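Local coordinates for fructuronate-tagaturonate epimerase UxaE from Cohnella laeviribosi in complex with 1 glycerol (Cohnella laeviribosi, PDB 6IL9), which probably interconverts fructuronate and tagaturonate by epimerisation, as a zinc-binding TIM-barrel enzyme, at residues A401-R415 against Y428-Y442. Residues are numbered along the deposited sequence; the frame is centred on the assembly and turned at random.
Sequences ATAYYHVTTNLNNIR and YMNENDARQLLHITY
Both carboxylate oxygens of D433 are taken by the loop that follows helix 384-402. The backbone N of N410 donates to D433 OD1 (2.8 Å, 167° at the hydrogen), and N413 ND2 donates to D433 OD2 (2.8 Å), each reaching its oxygen from above the carboxylate plane. The acid lies in the first turn of helix 432-440, with CG anti to its carbonyl carbon (chi1 -63°). With alanine in place of D433, N410 N and N413 ND2 would probably lose their acceptor, the N413 amide being set free to turn. One turn on, Q436 OE1 accepts from T409 OG1 (2.8 Å) and from a water that also bonds T408 OG1, itself bonded to Q310 NE2; Q436 NE2 donates to Q310 OE1 and K311 O. At the N-cap end, R415 NH2 forms a salt bridge with E431 OE2 (2.8 Å), its hydrogen bond bent and weak, and also bonds S427 OG; a water joins E431 OE1 to R415 N and NE, and Y428 OH donates to R415 O. I414 packs against Y428, D433 and L437, I440 against A401, Y405 and V407. At the far end the hydroxyls of Y405 and Y442 share a hydrogen bond (2.7 Å); the Y405 side chain lies about 9 Å from the zinc ion. The loop thus packs on helix 432-440, beyond the eight-stranded TIM barrel.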
loop_
_atom_site.group_PDB
_atom_site.type_symbol
_atom_site.label_atom_id
_atom_site.label_comp_id
_atom_site.label_asym_id
_atom_site.label_seq_id
_atom_site.Cartn_x
_atom_site.Cartn_y
_atom_site.Cartn_z
ATOM N N ALA A 401 2.070 19.699 -5.311
ATOM C CA ALA A 401 2.014 18.378 -4.711
ATOM C C ALA A 401 1.854 18.439 -3.190
ATOM O O ALA A 401 1.260 17.529 -2.597
ATOM C CB ALA A 401 3.265 17.605 -5.131
ATOM N N THR A 402 2.338 19.505 -2.544
ATOM C CA THR A 402 2.133 19.633 -1.104
ATOM C C THR A 402 0.665 19.821 -0.744
ATOM O O THR A 402 0.302 19.655 0.425
ATOM C CB THR A 402 2.958 20.790 -0.530
ATOM O OG1 THR A 402 2.488 22.040 -1.059
ATOM C CG2 THR A 402 4.426 20.615 -0.861
ATOM N N ALA A 403 -0.186 20.153 -1.716
ATOM C CA ALA A 403 -1.619 20.203 -1.457
ATOM C C ALA A 403 -2.209 18.823 -1.187
ATOM O O ALA A 403 -3.265 18.730 -0.555
ATOM C CB ALA A 403 -2.335 20.865 -2.638
ATOM N N TYR A 404 -1.542 17.750 -1.632
ATOM C CA TYR A 404 -2.036 16.381 -1.508
ATOM C C TYR A 404 -1.364 15.579 -0.405
ATOM O O TYR A 404 -1.942 14.594 0.068
ATOM C CB TYR A 404 -1.823 15.618 -2.818
ATOM C CG TYR A 404 -2.692 16.081 -3.953
ATOM C CD1 TYR A 404 -4.032 15.723 -4.011
ATOM C CD2 TYR A 404 -2.176 16.858 -4.971
ATOM C CE1 TYR A 404 -4.838 16.139 -5.051
ATOM C CE2 TYR A 404 -2.972 17.279 -6.016
ATOM C CZ TYR A 404 -4.303 16.915 -6.050
ATOM O OH TYR A 404 -5.105 17.329 -7.089
ATOM N N TYR A 405 -0.144 15.940 -0.024
ATOM C CA TYR A 405 0.595 15.221 1.000
ATOM C C TYR A 405 1.164 16.240 1.966
ATOM O O TYR A 405 1.740 17.242 1.533
ATOM C CB TYR A 405 1.709 14.382 0.377
ATOM C CG TYR A 405 1.169 13.299 -0.527
ATOM C CD1 TYR A 405 0.832 12.057 -0.011
ATOM C CD2 TYR A 405 0.962 13.526 -1.875
ATOM C CE1 TYR A 405 0.321 11.063 -0.815
ATOM C CE2 TYR A 405 0.450 12.529 -2.699
ATOM C CZ TYR A 405 0.124 11.302 -2.154
ATOM O OH TYR A 405 -0.390 10.285 -2.936
ATOM N N HIS A 406 0.990 15.998 3.263
ATOM C CA HIS A 406 1.485 16.929 4.276
ATOM C C HIS A 406 2.940 16.605 4.579
ATOM O O HIS A 406 3.245 15.536 5.119
ATOM C CB HIS A 406 0.656 16.864 5.553
ATOM C CG HIS A 406 1.201 17.732 6.646
ATOM N ND1 HIS A 406 0.978 19.092 6.694
ATOM C CD2 HIS A 406 2.000 17.445 7.702
ATOM C CE1 HIS A 406 1.594 19.601 7.747
ATOM N NE2 HIS A 406 2.220 18.623 8.377
ATOM N N VAL A 407 3.841 17.525 4.230
ATOM C CA VAL A 407 5.266 17.367 4.494
ATOM C C VAL A 407 5.819 18.684 5.026
ATOM O O VAL A 407 5.258 19.758 4.801
ATOM C CB VAL A 407 6.043 16.932 3.227
ATOM C CG1 VAL A 407 5.605 15.523 2.784
ATOM C CG2 VAL A 407 5.834 17.950 2.088
ATOM N N THR A 408 6.938 18.602 5.750
ATOM C CA THR A 408 7.618 19.804 6.226
ATOM C C THR A 408 8.962 19.992 5.531
ATOM O O THR A 408 9.913 20.516 6.115
ATOM C CB THR A 408 7.793 19.765 7.747
ATOM O OG1 THR A 408 8.422 18.537 8.138
ATOM C CG2 THR A 408 6.438 19.892 8.447
ATOM N N THR A 409 9.032 19.571 4.269
ATOM C CA THR A 409 10.244 19.638 3.465
ATOM C C THR A 409 10.882 21.017 3.484
ATOM O O THR A 409 10.208 22.034 3.284
ATOM C CB THR A 409 9.885 19.280 2.030
ATOM O OG1 THR A 409 9.050 18.109 2.035
ATOM C CG2 THR A 409 11.122 19.047 1.191
ATOM N N ASN A 410 12.192 21.043 3.686
ATOM C CA ASN A 410 12.964 22.274 3.597
ATOM C C ASN A 410 13.744 22.234 2.287
ATOM O O ASN A 410 14.822 21.635 2.215
ATOM C CB ASN A 410 13.896 22.431 4.796
ATOM C CG ASN A 410 14.655 23.724 4.741
ATOM O OD1 ASN A 410 14.376 24.556 3.887
ATOM N ND2 ASN A 410 15.618 23.902 5.637
ATOM N N LEU A 411 13.210 22.897 1.257
ATOM C CA LEU A 411 13.913 22.971 -0.022
ATOM C C LEU A 411 15.301 23.587 0.117
ATOM O O LEU A 411 16.198 23.289 -0.687
ATOM C CB LEU A 411 13.085 23.771 -1.032
ATOM C CG LEU A 411 11.696 23.239 -1.382
ATOM C CD1 LEU A 411 11.037 24.216 -2.327
ATOM C CD2 LEU A 411 11.778 21.860 -2.013
ATOM N N ASN A 412 15.504 24.454 1.117
ATOM C CA ASN A 412 16.810 25.077 1.314
ATOM C C ASN A 412 17.900 24.063 1.656
ATOM O O ASN A 412 19.089 24.386 1.543
ATOM C CB ASN A 412 16.707 26.140 2.416
ATOM C CG ASN A 412 17.846 27.142 2.366
ATOM O OD1 ASN A 412 18.531 27.379 3.375
ATOM N ND2 ASN A 412 18.083 27.704 1.194
ATOM N N ASN A 413 17.531 22.846 2.070
ATOM C CA ASN A 413 18.524 21.812 2.366
ATOM C C ASN A 413 19.007 21.083 1.119
ATOM O O ASN A 413 19.986 20.332 1.196
ATOM C CB ASN A 413 17.950 20.770 3.335
ATOM C CG ASN A 413 17.872 21.267 4.757
ATOM O OD1 ASN A 413 18.582 22.199 5.138
ATOM N ND2 ASN A 413 17.026 20.624 5.565
ATOM N N ILE A 414 18.347 21.269 -0.015
ATOM C CA ILE A 414 18.643 20.489 -1.214
ATOM C C ILE A 414 19.690 21.229 -2.049
ATOM O O ILE A 414 19.467 22.373 -2.456
ATOM C CB ILE A 414 17.366 20.236 -2.028
ATOM C CG1 ILE A 414 16.272 19.630 -1.132
ATOM C CG2 ILE A 414 17.658 19.302 -3.210
ATOM C CD1 ILE A 414 14.915 19.456 -1.836
ATOM N N ARG A 415 20.822 20.577 -2.310
ATOM C CA ARG A 415 21.864 21.197 -3.121
ATOM C C ARG A 415 21.325 21.515 -4.514
ATOM O O ARG A 415 20.585 20.705 -5.095
ATOM C CB ARG A 415 23.086 20.278 -3.247
ATOM C CG ARG A 415 23.974 20.173 -2.016
ATOM C CD ARG A 415 24.931 18.976 -2.132
ATOM N NE ARG A 415 24.185 17.722 -2.149
ATOM C CZ ARG A 415 24.660 16.538 -2.526
ATOM N NH1 ARG A 415 25.923 16.400 -2.922
ATOM N NH2 ARG A 415 23.858 15.480 -2.492
ATOM N N TYR A 428 21.085 12.214 -3.632
ATOM C CA TYR A 428 19.822 12.871 -3.293
ATOM C C TYR A 428 18.828 11.894 -2.676
ATOM O O TYR A 428 18.063 12.260 -1.774
ATOM C CB TYR A 428 19.187 13.485 -4.536
ATOM C CG TYR A 428 19.771 14.790 -5.013
ATOM C CD1 TYR A 428 19.827 15.908 -4.181
ATOM C CD2 TYR A 428 20.216 14.917 -6.325
ATOM C CE1 TYR A 428 20.338 17.119 -4.649
ATOM C CE2 TYR A 428 20.729 16.118 -6.796
ATOM C CZ TYR A 428 20.784 17.207 -5.960
ATOM O OH TYR A 428 21.285 18.392 -6.458
ATOM N N MET A 429 18.785 10.659 -3.183
ATOM C CA MET A 429 17.783 9.707 -2.712
ATOM C C MET A 429 18.144 9.100 -1.364
ATOM O O MET A 429 17.429 8.215 -0.875
ATOM C CB MET A 429 17.547 8.620 -3.770
ATOM C CG MET A 429 16.748 9.130 -4.993
ATOM S SD MET A 429 15.116 9.890 -4.683
ATOM C CE MET A 429 15.579 11.629 -4.532
ATOM N N ASN A 430 19.214 9.588 -0.739
ATOM C CA ASN A 430 19.529 9.284 0.648
ATOM C C ASN A 430 19.218 10.434 1.595
ATOM O O ASN A 430 19.460 10.299 2.792
ATOM C CB ASN A 430 21.008 8.917 0.802
ATOM C CG ASN A 430 21.367 7.644 0.080
ATOM O OD1 ASN A 430 20.551 6.725 -0.010
ATOM N ND2 ASN A 430 22.577 7.590 -0.461
ATOM N N GLU A 431 18.688 11.550 1.101
ATOM C CA GLU A 431 18.485 12.745 1.915
ATOM C C GLU A 431 17.009 12.977 2.190
ATOM O O GLU A 431 16.169 12.765 1.314
ATOM C CB GLU A 431 19.062 13.975 1.216
ATOM C CG GLU A 431 20.544 13.845 0.930
ATOM C CD GLU A 431 21.026 14.862 -0.078
ATOM O OE1 GLU A 431 20.184 15.619 -0.622
ATOM O OE2 GLU A 431 22.256 14.911 -0.320
ATOM N N ASN A 432 16.698 13.462 3.402
ATOM C CA ASN A 432 15.301 13.663 3.775
ATOM C C ASN A 432 14.569 14.540 2.770
ATOM O O ASN A 432 13.488 14.184 2.278
ATOM C CB ASN A 432 15.199 14.313 5.156
ATOM C CG ASN A 432 15.532 13.367 6.275
ATOM O OD1 ASN A 432 15.539 12.145 6.100
ATOM N ND2 ASN A 432 15.797 13.927 7.449
ATOM N N ASP A 433 15.121 15.715 2.483
ATOM C CA ASP A 433 14.316 16.704 1.783
ATOM C C ASP A 433 14.176 16.356 0.310
ATOM O O ASP A 433 13.069 16.405 -0.229
ATOM C CB ASP A 433 14.905 18.099 1.996
ATOM C CG ASP A 433 14.862 18.501 3.461
ATOM O OD1 ASP A 433 13.756 18.738 3.994
ATOM O OD2 ASP A 433 15.925 18.515 4.104
ATOM N N ALA A 434 15.273 15.968 -0.348
ATOM C CA ALA A 434 15.170 15.542 -1.745
ATOM C C ALA A 434 14.271 14.312 -1.891
ATOM O O ALA A 434 13.513 14.202 -2.861
ATOM C CB ALA A 434 16.560 15.261 -2.323
ATOM N N ARG A 435 14.349 13.364 -0.949
ATOM C CA ARG A 435 13.437 12.221 -1.002
ATOM C C ARG A 435 11.982 12.678 -0.978
ATOM O O ARG A 435 11.156 12.199 -1.764
ATOM C CB ARG A 435 13.712 11.249 0.148
ATOM C CG ARG A 435 14.899 10.325 -0.113
ATOM C CD ARG A 435 15.101 9.345 1.034
ATOM N NE ARG A 435 14.022 8.359 1.145
ATOM C CZ ARG A 435 13.924 7.264 0.398
ATOM N NH1 ARG A 435 14.842 7.013 -0.527
ATOM N NH2 ARG A 435 12.902 6.419 0.574
ATOM N N GLN A 436 11.644 13.616 -0.087
ATOM C CA GLN A 436 10.256 14.071 -0.034
ATOM C C GLN A 436 9.865 14.810 -1.307
ATOM O O GLN A 436 8.730 14.680 -1.783
ATOM C CB GLN A 436 10.041 14.963 1.183
ATOM C CG GLN A 436 10.178 14.193 2.488
ATOM C CD GLN A 436 9.543 14.931 3.638
ATOM O OE1 GLN A 436 9.787 16.125 3.830
ATOM N NE2 GLN A 436 8.721 14.237 4.409
ATOM N N LEU A 437 10.802 15.576 -1.869
ATOM C CA LEU A 437 10.548 16.312 -3.102
ATOM C C LEU A 437 10.121 15.367 -4.213
ATOM O O LEU A 437 9.129 15.615 -4.905
ATOM C CB LEU A 437 11.811 17.071 -3.505
ATOM C CG LEU A 437 11.851 17.679 -4.905
ATOM C CD1 LEU A 437 10.880 18.851 -4.971
ATOM C CD2 LEU A 437 13.275 18.111 -5.257
ATOM N N LEU A 438 10.864 14.271 -4.388
ATOM C CA LEU A 438 10.549 13.317 -5.451
ATOM C C LEU A 438 9.395 12.392 -5.069
ATOM O O LEU A 438 8.646 11.953 -5.950
ATOM C CB LEU A 438 11.799 12.498 -5.806
ATOM C CG LEU A 438 12.753 13.062 -6.879
ATOM C CD1 LEU A 438 12.088 13.095 -8.237
ATOM C CD2 LEU A 438 13.280 14.468 -6.523
ATOM N N HIS A 439 9.220 12.107 -3.773
ATOM C CA HIS A 439 8.188 11.162 -3.339
ATOM C C HIS A 439 6.812 11.672 -3.733
ATOM O O HIS A 439 6.010 10.946 -4.324
ATOM C CB HIS A 439 8.279 10.976 -1.813
ATOM C CG HIS A 439 7.437 9.860 -1.257
ATOM N ND1 HIS A 439 6.063 9.808 -1.388
ATOM C CD2 HIS A 439 7.785 8.774 -0.521
ATOM C CE1 HIS A 439 5.603 8.730 -0.778
ATOM N NE2 HIS A 439 6.627 8.086 -0.239
ATOM N N ILE A 440 6.550 12.946 -3.445
ATOM C CA ILE A 440 5.209 13.502 -3.495
ATOM C C ILE A 440 4.845 14.015 -4.886
ATOM O O ILE A 440 3.652 14.169 -5.187
ATOM C CB ILE A 440 5.170 14.578 -2.391
ATOM C CG1 ILE A 440 4.790 13.976 -1.043
ATOM C CG2 ILE A 440 4.305 15.728 -2.705
ATOM C CD1 ILE A 440 5.742 13.015 -0.483
ATOM N N THR A 441 5.834 14.216 -5.757
ATOM C CA THR A 441 5.624 14.737 -7.102
ATOM C C THR A 441 5.494 13.630 -8.145
ATOM O O THR A 441 5.556 13.920 -9.340
ATOM C CB THR A 441 6.758 15.697 -7.496
ATOM O OG1 THR A 441 8.039 15.072 -7.312
ATOM C CG2 THR A 441 6.696 17.009 -6.670
ATOM N N TYR A 442 5.290 12.378 -7.722
ATOM C CA TYR A 442 5.199 11.269 -8.681
ATOM C C TYR A 442 4.109 11.506 -9.719
ATOM O O TYR A 442 4.307 11.227 -10.912
ATOM C CB TYR A 442 4.938 9.950 -7.947
ATOM C CG TYR A 442 3.566 9.872 -7.297
ATOM C CD1 TYR A 442 3.293 10.537 -6.109
ATOM C CD2 TYR A 442 2.532 9.152 -7.891
ATOM C CE1 TYR A 442 2.033 10.475 -5.522
ATOM C CE2 TYR A 442 1.273 9.085 -7.312
ATOM C CZ TYR A 442 1.029 9.752 -6.132
ATOM O OH TYR A 442 -0.217 9.674 -5.560
HETATM O O HOH W 1 10.254 17.119 6.475
HETATM O O HOH W 2 21.285 17.925 -1.179
#